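Local structure of probable chitinase A (Chromobacterium violaceum, 4TX8) at residues Ala123-Leu126 / Ser127-Ser130; Gln165-Arg168 / Ala169-Lys173; Gly273-Leu276 / Pro277-Gly281; Gly319-Met322 / Leu323-Phe327. The protein probably hydrolyses internal bonds of chitin as a family 18 endochitinase and carries a carbohydrate-binding module that probably binds chitin. All blocks are in the same frame, centred on the assembly; numbering follows the deposited sequence.

Interaction 1: Ala123-Leu126 / Ser127-Ser130; sequences AFPL and SQVS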
loop_
_atom_site.group_PDB
_atom_site.type_symbol
_atom_site.label_atom_id
_atom_site.label_comp_id
_atom_site.label_asym_id
_atom_site.label_seq_id
_atom_site.Cartn_x
_atom_site.Cartn_y
_atom_site.Cartn_z
ATOM N N ALA A 123 9.437 2.571 -14.542
ATOM C CA ALA A 123 8.229 3.310 -14.210
ATOM C C ALA A 123 7.412 3.540 -15.474
ATOM O O ALA A 123 7.939 3.480 -16.586
ATOM C CB ALA A 123 8.572 4.635 -13.543
ATOM N N PHE A 124 6.122 3.794 -15.301
ATOM C CA PHE A 124 5.238 4.062 -16.425
ATOM C C PHE A 124 4.339 5.245 -16.075
ATOM O O PHE A 124 4.105 5.511 -14.897
ATOM C CB PHE A 124 4.419 2.813 -16.777
ATOM C CG PHE A 124 3.407 2.427 -15.731
ATOM C CD1 PHE A 124 3.785 1.702 -14.612
ATOM C CD2 PHE A 124 2.074 2.786 -15.874
ATOM C CE1 PHE A 124 2.850 1.346 -13.650
ATOM C CE2 PHE A 124 1.137 2.430 -14.917
ATOM C CZ PHE A 124 1.526 1.710 -13.804
ATOM N N PRO A 125 3.856 5.977 -17.096
ATOM C CA PRO A 125 3.035 7.176 -16.873
ATOM C C PRO A 125 1.826 6.951 -15.960
ATOM O O PRO A 125 1.113 5.955 -16.089
ATOM C CB PRO A 125 2.584 7.547 -18.286
ATOM C CG PRO A 125 3.720 7.089 -19.151
ATOM C CD PRO A 125 4.196 5.803 -18.521
ATOM N N LEU A 126 1.609 7.889 -15.042
ATOM C CA LEU A 126 0.526 7.801 -14.064
ATOM C C LEU A 126 -0.847 7.722 -14.731
ATOM O O LEU A 126 -1.783 7.137 -14.184
ATOM C CB LEU A 126 0.574 9.000 -13.116
ATOM C CG LEU A 126 -0.345 8.946 -11.892
ATOM C CD1 LEU A 126 0.216 7.997 -10.842
ATOM C CD2 LEU A 126 -0.553 10.332 -11.314
ATOM N N SER A 127 -0.959 8.312 -15.917
ATOM C CA SER A 127 -2.203 8.293 -16.678
ATOM C C SER A 127 -2.669 6.879 -17.029
ATOM O O SER A 127 -3.855 6.652 -17.263
ATOM C CB SER A 127 -2.042 9.110 -17.961
ATOM O OG SER A 127 -0.980 8.598 -18.753
ATOM N N GLN A 128 -1.736 5.931 -17.059
ATOM C CA GLN A 128 -2.033 4.575 -17.513
ATOM C C GLN A 128 -2.433 3.627 -16.380
ATOM O O GLN A 128 -2.727 2.459 -16.626
ATOM C CB GLN A 128 -0.829 4.000 -18.269
ATOM C CG GLN A 128 -0.526 4.720 -19.575
ATOM C CD GLN A 128 0.767 4.257 -20.216
ATOM O OE1 GLN A 128 1.330 3.230 -19.834
ATOM N NE2 GLN A 128 1.251 5.019 -21.191
ATOM N N VAL A 129 -2.438 4.125 -15.147
ATOM C CA VAL A 129 -2.878 3.327 -14.006
ATOM C C VAL A 129 -4.347 2.940 -14.189
ATOM O O VAL A 129 -5.196 3.801 -14.422
ATOM C CB VAL A 129 -2.690 4.086 -12.678
ATOM C CG1 VAL A 129 -3.369 3.348 -11.536
ATOM C CG2 VAL A 129 -1.206 4.292 -12.387
ATOM N N SER A 130 -4.638 1.645 -14.091
ATOM C CA SER A 130 -5.956 1.128 -14.452
ATOM C C SER A 130 -7.058 1.636 -13.530
ATOM O O SER A 130 -6.808 1.985 -12.377
ATOM C CB SER A 130 -5.948 -0.402 -14.454
ATOM O OG SER A 130 -6.450 -0.919 -13.237
#

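Interaction 2: Gln165-Arg168 / Ala169-Lys173; sequences QDIR and AQQAK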
loop_
_atom_site.group_PDB
_atom_site.type_symbol
_atom_site.label_atom_id
_atom_site.label_comp_id
_atom_site.label_asym_id
_atom_site.label_seq_id
_atom_site.Cartn_x
_atom_site.Cartn_y
_atom_site.Cartn_z
ATOM N N GLN A 165 -0.624 16.902 -14.682
ATOM C CA GLN A 165 -1.876 16.751 -15.414
ATOM C C GLN A 165 -2.474 15.364 -15.200
ATOM O O GLN A 165 -3.693 15.210 -15.112
ATOM C CB GLN A 165 -1.662 17.006 -16.906
ATOM C CG GLN A 165 -1.389 18.460 -17.248
ATOM C CD GLN A 165 -1.142 18.675 -18.729
ATOM O OE1 GLN A 165 -0.827 17.736 -19.461
ATOM N NE2 GLN A 165 -1.286 19.917 -19.178
ATOM N N ASP A 166 -1.610 14.356 -15.113
ATOM C CA ASP A 166 -2.055 12.983 -14.899
ATOM C C ASP A 166 -2.705 12.826 -13.527
ATOM O O ASP A 166 -3.687 12.099 -13.376
ATOM C CB ASP A 166 -0.888 12.006 -15.045
ATOM C CG ASP A 166 -0.399 11.893 -16.477
ATOM O OD1 ASP A 166 -1.097 12.384 -17.389
ATOM O OD2 ASP A 166 0.682 11.301 -16.693
ATOM N N ILE A 167 -2.147 13.511 -12.532
ATOM C CA ILE A 167 -2.719 13.527 -11.191
ATOM C C ILE A 167 -4.139 14.090 -11.221
ATOM O O ILE A 167 -5.067 13.476 -10.694
ATOM C CB ILE A 167 -1.856 14.357 -10.220
ATOM C CG1 ILE A 167 -0.514 13.659 -9.978
ATOM C CG2 ILE A 167 -2.591 14.587 -8.907
ATOM C CD1 ILE A 167 0.376 14.361 -8.976
ATOM N N ARG A 168 -4.305 15.252 -11.848
ATOM C CA ARG A 168 -5.623 15.871 -11.969
ATOM C C ARG A 168 -6.611 14.949 -12.683
ATOM O O ARG A 168 -7.757 14.809 -12.256
ATOM C CB ARG A 168 -5.528 17.210 -12.707
ATOM C CG ARG A 168 -4.796 18.299 -11.933
ATOM C CD ARG A 168 -4.914 19.660 -12.612
ATOM N NE ARG A 168 -4.421 19.640 -13.987
ATOM C CZ ARG A 168 -5.154 19.955 -15.051
ATOM N NH1 ARG A 168 -4.621 19.906 -16.264
ATOM N NH2 ARG A 168 -6.420 20.327 -14.902
ATOM N N ALA A 169 -6.160 14.312 -13.760
ATOM C CA ALA A 169 -7.027 13.446 -14.554
ATOM C C ALA A 169 -7.493 12.236 -13.752
ATOM O O ALA A 169 -8.634 11.799 -13.885
ATOM C CB ALA A 169 -6.314 12.998 -15.820
ATOM N N GLN A 170 -6.609 11.696 -12.919
ATOM C CA GLN A 170 -6.971 10.571 -12.063
ATOM C C GLN A 170 -7.918 11.023 -10.953
ATOM O O GLN A 170 -8.860 10.313 -10.597
ATOM C CB GLN A 170 -5.724 9.918 -11.463
ATOM C CG GLN A 170 -4.881 9.127 -12.460
ATOM C CD GLN A 170 -5.517 7.809 -12.874
ATOM O OE1 GLN A 170 -6.632 7.483 -12.465
ATOM N NE2 GLN A 170 -4.802 7.040 -13.685
ATOM N N GLN A 171 -7.669 12.212 -10.414
ATOM C CA GLN A 171 -8.539 12.770 -9.388
ATOM C C GLN A 171 -9.923 13.058 -9.962
ATOM O O GLN A 171 -10.933 12.864 -9.289
ATOM C CB GLN A 171 -7.918 14.034 -8.790
ATOM C CG GLN A 171 -6.697 13.741 -7.920
ATOM C CD GLN A 171 -5.917 14.988 -7.550
ATOM O OE1 GLN A 171 -5.984 16.003 -8.242
ATOM N NE2 GLN A 171 -5.171 14.915 -6.454
ATOM N N ALA A 172 -9.964 13.494 -11.217
ATOM C CA ALA A 172 -11.228 13.766 -11.898
ATOM C C ALA A 172 -12.079 12.502 -12.034
ATOM O O ALA A 172 -13.290 12.580 -12.229
ATOM C CB ALA A 172 -10.970 14.377 -13.266
ATOM N N LYS A 173 -11.439 11.340 -11.934
ATOM C CA LYS A 173 -12.148 10.066 -12.005
ATOM C C LYS A 173 -12.448 9.513 -10.613
ATOM O O LYS A 173 -12.875 8.368 -10.472
ATOM C CB LYS A 173 -11.340 9.042 -12.809
ATOM C CG LYS A 173 -11.154 9.413 -14.271
ATOM C CD LYS A 173 -10.535 8.277 -15.068
ATOM C CE LYS A 173 -9.162 8.657 -15.604
ATOM N NZ LYS A 173 -8.615 7.625 -16.532
#

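Interaction 3: Gly273-Leu276 / Pro277-Gly281; sequences GAYL and PIIDG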
loop_
_atom_site.group_PDB
_atom_site.type_symbol
_atom_site.label_atom_id
_atom_site.label_comp_id
_atom_site.label_asym_id
_atom_site.label_seq_id
_atom_site.Cartn_x
_atom_site.Cartn_y
_atom_site.Cartn_z
ATOM N N GLY A 273 4.884 -2.774 18.917
ATOM C CA GLY A 273 3.871 -1.874 19.436
ATOM C C GLY A 273 4.230 -0.402 19.309
ATOM O O GLY A 273 3.469 0.462 19.739
ATOM N N ALA A 274 5.379 -0.112 18.702
ATOM C CA ALA A 274 5.930 1.244 18.708
ATOM C C ALA A 274 5.094 2.245 17.914
ATOM O O ALA A 274 5.209 3.451 18.120
ATOM C CB ALA A 274 7.360 1.230 18.182
ATOM N N TYR A 275 4.253 1.750 17.012
ATOM C CA TYR A 275 3.443 2.624 16.168
ATOM C C TYR A 275 2.122 3.028 16.819
ATOM O O TYR A 275 1.450 3.944 16.346
ATOM C CB TYR A 275 3.152 1.945 14.830
ATOM C CG TYR A 275 3.333 2.841 13.630
ATOM C CD1 TYR A 275 2.296 3.645 13.172
ATOM C CD2 TYR A 275 4.543 2.881 12.952
ATOM C CE1 TYR A 275 2.464 4.463 12.069
ATOM C CE2 TYR A 275 4.719 3.692 11.852
ATOM C CZ TYR A 275 3.678 4.482 11.414
ATOM O OH TYR A 275 3.857 5.291 10.316
ATOM N N LEU A 276 1.746 2.344 17.896
ATOM C CA LEU A 276 0.420 2.534 18.485
ATOM C C LEU A 276 0.143 3.967 18.982
ATOM O O LEU A 276 -0.951 4.485 18.760
ATOM C CB LEU A 276 0.198 1.526 19.620
ATOM C CG LEU A 276 0.183 0.049 19.202
ATOM C CD1 LEU A 276 0.165 -0.865 20.417
ATOM C CD2 LEU A 276 -0.997 -0.260 18.288
ATOM N N PRO A 277 1.115 4.620 19.649
ATOM C CA PRO A 277 0.789 6.007 20.011
ATOM C C PRO A 277 0.748 6.955 18.809
ATOM O O PRO A 277 0.112 8.005 18.890
ATOM C CB PRO A 277 1.914 6.397 20.981
ATOM C CG PRO A 277 3.006 5.428 20.729
ATOM C CD PRO A 277 2.356 4.158 20.300
ATOM N N ILE A 278 1.401 6.591 17.709
ATOM C CA ILE A 278 1.328 7.389 16.487
ATOM C C ILE A 278 -0.083 7.323 15.901
ATOM O O ILE A 278 -0.670 8.347 15.544
ATOM C CB ILE A 278 2.353 6.918 15.434
ATOM C CG1 ILE A 278 3.778 7.086 15.969
ATOM C CG2 ILE A 278 2.176 7.685 14.129
ATOM C CD1 ILE A 278 4.848 6.517 15.055
ATOM N N ILE A 279 -0.619 6.110 15.811
ATOM C CA ILE A 279 -1.998 5.898 15.386
ATOM C C ILE A 279 -2.973 6.621 16.310
ATOM O O ILE A 279 -3.894 7.299 15.854
ATOM C CB ILE A 279 -2.361 4.401 15.364
ATOM C CG1 ILE A 279 -1.442 3.640 14.407
ATOM C CG2 ILE A 279 -3.822 4.208 14.982
ATOM C CD1 ILE A 279 -1.507 2.132 14.574
ATOM N N ASP A 280 -2.761 6.470 17.614
ATOM C CA ASP A 280 -3.661 7.049 18.604
ATOM C C ASP A 280 -3.667 8.572 18.513
ATOM O O ASP A 280 -4.725 9.198 18.545
ATOM C CB ASP A 280 -3.267 6.603 20.014
ATOM C CG ASP A 280 -4.205 7.142 21.077
ATOM O OD1 ASP A 280 -5.437 7.095 20.869
ATOM O OD2 ASP A 280 -3.707 7.620 22.119
ATOM N N GLY A 281 -2.483 9.161 18.385
ATOM C CA GLY A 281 -2.353 10.603 18.284
ATOM C C GLY A 281 -2.955 11.197 17.022
ATOM O O GLY A 281 -3.330 12.364 17.006
#

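Interaction 4: Gly319-Met322 / Leu323-Phe327; sequences GSKM and LIEGF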
loop_
_atom_site.group_PDB
_atom_site.type_symbol
_atom_site.label_atom_id
_atom_site.label_comp_id
_atom_site.label_asym_id
_atom_site.label_seq_id
_atom_site.Cartn_x
_atom_site.Cartn_y
_atom_site.Cartn_z
ATOM N N GLY A 319 -6.166 -9.444 12.100
ATOM C CA GLY A 319 -5.425 -8.197 12.175
ATOM C C GLY A 319 -6.361 -7.005 12.093
ATOM O O GLY A 319 -6.205 -6.021 12.820
ATOM N N SER A 320 -7.350 -7.104 11.214
ATOM C CA SER A 320 -8.314 -6.029 11.032
ATOM C C SER A 320 -9.239 -5.893 12.241
ATOM O O SER A 320 -9.578 -4.780 12.639
ATOM C CB SER A 320 -9.124 -6.259 9.755
ATOM O OG SER A 320 -8.264 -6.329 8.626
ATOM N N LYS A 321 -9.638 -7.018 12.827
ATOM C CA LYS A 321 -10.466 -6.993 14.031
ATOM C C LYS A 321 -9.764 -6.274 15.174
ATOM O O LYS A 321 -10.372 -5.462 15.863
ATOM C CB LYS A 321 -10.839 -8.408 14.476
ATOM C CG LYS A 321 -12.022 -9.000 13.740
ATOM C CD LYS A 321 -12.334 -10.397 14.247
ATOM C CE LYS A 321 -12.713 -10.377 15.717
ATOM N NZ LYS A 321 -13.045 -11.738 16.215
ATOM N N MET A 322 -8.483 -6.570 15.369
ATOM C CA MET A 322 -7.723 -5.947 16.448
ATOM C C MET A 322 -7.721 -4.425 16.326
ATOM O O MET A 322 -7.843 -3.715 17.325
ATOM C CB MET A 322 -6.289 -6.480 16.471
ATOM C CG MET A 322 -6.191 -7.939 16.890
ATOM S SD MET A 322 -4.498 -8.540 16.980
ATOM C CE MET A 322 -3.840 -7.509 18.293
ATOM N N LEU A 323 -7.606 -3.927 15.099
ATOM C CA LEU A 323 -7.580 -2.486 14.867
ATOM C C LEU A 323 -8.950 -1.847 15.071
ATOM O O LEU A 323 -9.046 -0.681 15.448
ATOM C CB LEU A 323 -7.063 -2.183 13.461
ATOM C CG LEU A 323 -5.546 -2.308 13.299
ATOM C CD1 LEU A 323 -5.152 -2.265 11.835
ATOM C CD2 LEU A 323 -4.844 -1.203 14.074
ATOM N N ILE A 324 -10.008 -2.615 14.834
ATOM C CA ILE A 324 -11.363 -2.086 14.963
ATOM C C ILE A 324 -11.923 -2.243 16.379
ATOM O O ILE A 324 -12.508 -1.303 16.920
ATOM C CB ILE A 324 -12.318 -2.753 13.951
ATOM C CG1 ILE A 324 -11.832 -2.484 12.523
ATOM C CG2 ILE A 324 -13.742 -2.241 14.134
ATOM C CD1 ILE A 324 -12.618 -3.213 11.454
ATOM N N GLU A 325 -11.743 -3.414 16.984
ATOM C CA GLU A 325 -12.270 -3.652 18.330
ATOM C C GLU A 325 -11.377 -3.045 19.402
ATOM O O GLU A 325 -11.846 -2.648 20.468
ATOM C CB GLU A 325 -12.423 -5.150 18.622
ATOM C CG GLU A 325 -12.831 -6.018 17.453
ATOM C CD GLU A 325 -14.313 -6.005 17.182
ATOM O OE1 GLU A 325 -15.017 -5.110 17.699
ATOM O OE2 GLU A 325 -14.773 -6.900 16.440
ATOM N N GLY A 326 -10.081 -2.990 19.121
ATOM C CA GLY A 326 -9.114 -2.594 20.125
ATOM C C GLY A 326 -8.553 -3.818 20.820
ATOM O O GLY A 326 -9.079 -4.921 20.669
ATOM N N PHE A 327 -7.485 -3.624 21.583
ATOM C CA PHE A 327 -6.820 -4.730 22.259
ATOM C C PHE A 327 -5.900 -4.221 23.362
ATOM O O PHE A 327 -5.425 -3.085 23.306
ATOM C CB PHE A 327 -6.033 -5.578 21.253
ATOM C CG PHE A 327 -5.008 -4.805 20.469
ATOM C CD1 PHE A 327 -5.347 -4.189 19.272
ATOM C CD2 PHE A 327 -3.701 -4.712 20.921
ATOM C CE1 PHE A 327 -4.401 -3.482 18.544
ATOM C CE2 PHE A 327 -2.750 -4.010 20.200
ATOM C CZ PHE A 327 -3.101 -3.394 19.009
#

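Interaction 1: Ala123-Leu126 / Ser127-Ser130
P125 and Q128 are joined across a short 3-10 turn in a single uninterrupted run of chain. Q128 N gives its hydrogen to P125 O at 3.0 Å, and one residue further on V129 N does the same to L126 O at 3.2 Å. Both bonds are close to straight at the hydrogen (161° and 165°), but each donor stands well above the plane of its carbonyl group, a consequence of winding the chain in three-residue steps.

F124 and Q128 pack beside this turn. F124 holds CG between its backbone N and its carbonyl carbon (chi1 68°), and its ring is thereby folded back toward the residues that follow. One part of the ring edge receives Q128, whose CB lies near the ring plane, 4.0 Å from F124 CD2. Next to it, F124 CE2 meets V129 CG2 at 3.9 Å, the two side chains running at about a right angle. Q128 extends alongside the P125 ring in the same direction, with NE2 3.8 Å from P125 CG. L126 CD1 packs more loosely on V129 CG2, at 4.3 Å.

W113 meets the F124 ring edge-to-face, R403 makes a cation-pi contact with it, and W113 NE1 also donates to the backbone oxygen F124 O. L126 and V129 both pack on I136 and W113. The whole is a 3-10 turn in the loop that joins the parallel strands 108-114 and 135-143 of the GH18 TIM barrel.

Interaction 2: Gln165-Arg168 / Ala169-Lys173
Residues I167 and Q171 sit one alpha-helical turn apart on helix 160-171, and the contact between them is packing along that helix. The helix belongs to a beta-alpha-beta crossover of the TIM barrel, in which it connects strand 135-143 to its parallel neighbour 176-182.

Four successive i to i+4 bonds carry the backbone: A169 N to Q165 O, Q170 N to D166 O, Q171 N to I167 O and A172 N to R168 O, all between 2.8 and 3.0 Å long. After them K173 N bonds to Q170 O, three residues back.

Two glutamines in succession use this scaffold differently. Q170 bends at its second torsion (chi2 -73°), which carries the amide away from the preceding turn; NE2 hydrogen-bonds to L126 O and, weakly, to V129 O, so that the helix grips the loop after strand 108-114. D166, a turn earlier, takes a hydrogen bond from Q162 NE2 on OD1.

Q171 instead stays extended beyond CG and lies beside I167, pointing the same way. Its amide is held at the far end, where NE2 donates to both D213 OD2 and G211 O. The same nitrogen rests 3.6 Å from I167 CG2, so an amide nitrogen that makes two hydrogen bonds is also flanked by a methyl group.

Interaction 3: Gly273-Leu276 / Pro277-Gly281
Y275 O is the acceptor that starts helix 276-281. I279 N binds it at 3.0 Å in a nearly straight bond (N-H...O 167°), almost along the C=O axis, while I278 N adds a weak, bent bond to the same oxygen. D280 N follows on L276 O at 2.9 Å, and G281 N on P277 O. P277 brings no amide hydrogen, but amides of a first helical turn have no i-4 partner within the helix, so proline costs no helical bond there. Before the helix, L276 N closes a type I turn on G273 O at 3.1 Å; further backbone bonds tie G273 to P259 and Y275 to Y260. D280 OD1 makes a salt bridge with R283 NE, and the backbone oxygen of G281 accepts a hydrogen bond from K240 NZ.

The rest of the contact is apolar. I278 CD1 stands 4.0 Å above the centroid of the Y275 ring, almost exactly on the ring normal, in a CH-pi contact. I279 CG1 takes the edge instead, 3.9 Å from Y275 CD1.

The Y275 side chain lies about 4 Å from that of E220, a calcium ligand, and about 7 Å from the ion. Y275 thus serves the helix twice, its oxygen through hydrogen bonds and its ring through apolar and CH-pi contacts.

Interaction 4: Gly319-Met322 / Leu323-Phe327
The end of helix 313-325 is followed by the first strand of a beta hairpin, and M322 and F327 meet at this junction in a Met-aromatic contact. M322 bends at its last torsion (chi3 64°) and lays its methyl group over the F327 ring: CE is 3.7 Å from the ring centroid, in a CH-pi contact over one face. The sulfur is more remote, M322 SD lying above the face but 5.2 Å from the same F327 centroid. F327 turns its ring back beneath this methyl group, and its edge meets the helix end, where M322 O lies in the ring plane 3.2 Å from F327 CD1.

The last helical bonds are uneven. K321 O takes two donors, E325 N at 2.7 Å in an almost straight line (174°) and, weakly, I324 N, which also bonds to S320 O; L323 N to G319 O is weak. G326 N then closes on M322 O at 3.0 Å from above the carbonyl plane. G326 has positive phi, and at its backbone angles a CB would be jammed against E325 O, which calls for glycine.

K321 NZ lies 5.1 Å from E325 OE2, without a salt bridge; it donates to K383 O, and K321 makes a cation-pi contact with Y303. The F327 ring meets that of F337 on strand 336-338. The arrangement is a glycine-terminated helix leading into a two-stranded antiparallel hairpin, inserted between barrel strands 288-292 and 345-350.

Along the chain the four contacts follow one another without interleaving, and in space they form two pairs. Interactions 1 and 2, with centres 11 Å apart, join the loop after strand 108-114 to the helix after strand 135-143. Interactions 3 and 4, 14 Å apart between centres, touch where L276 CD2 meets F327 CZ at 3.8 Å, linking helix 276-281 to the hairpin after helix 313-325. Centres of different pairs are 33 or 34 Å apart, and interaction 1 lies across the chain's centre from interactions 3 and 4. Successive loops and helices are thus packed locally around one shared TIM-barrel sheet, and the pair nearer the calcium ion is that of interactions 3 and 4.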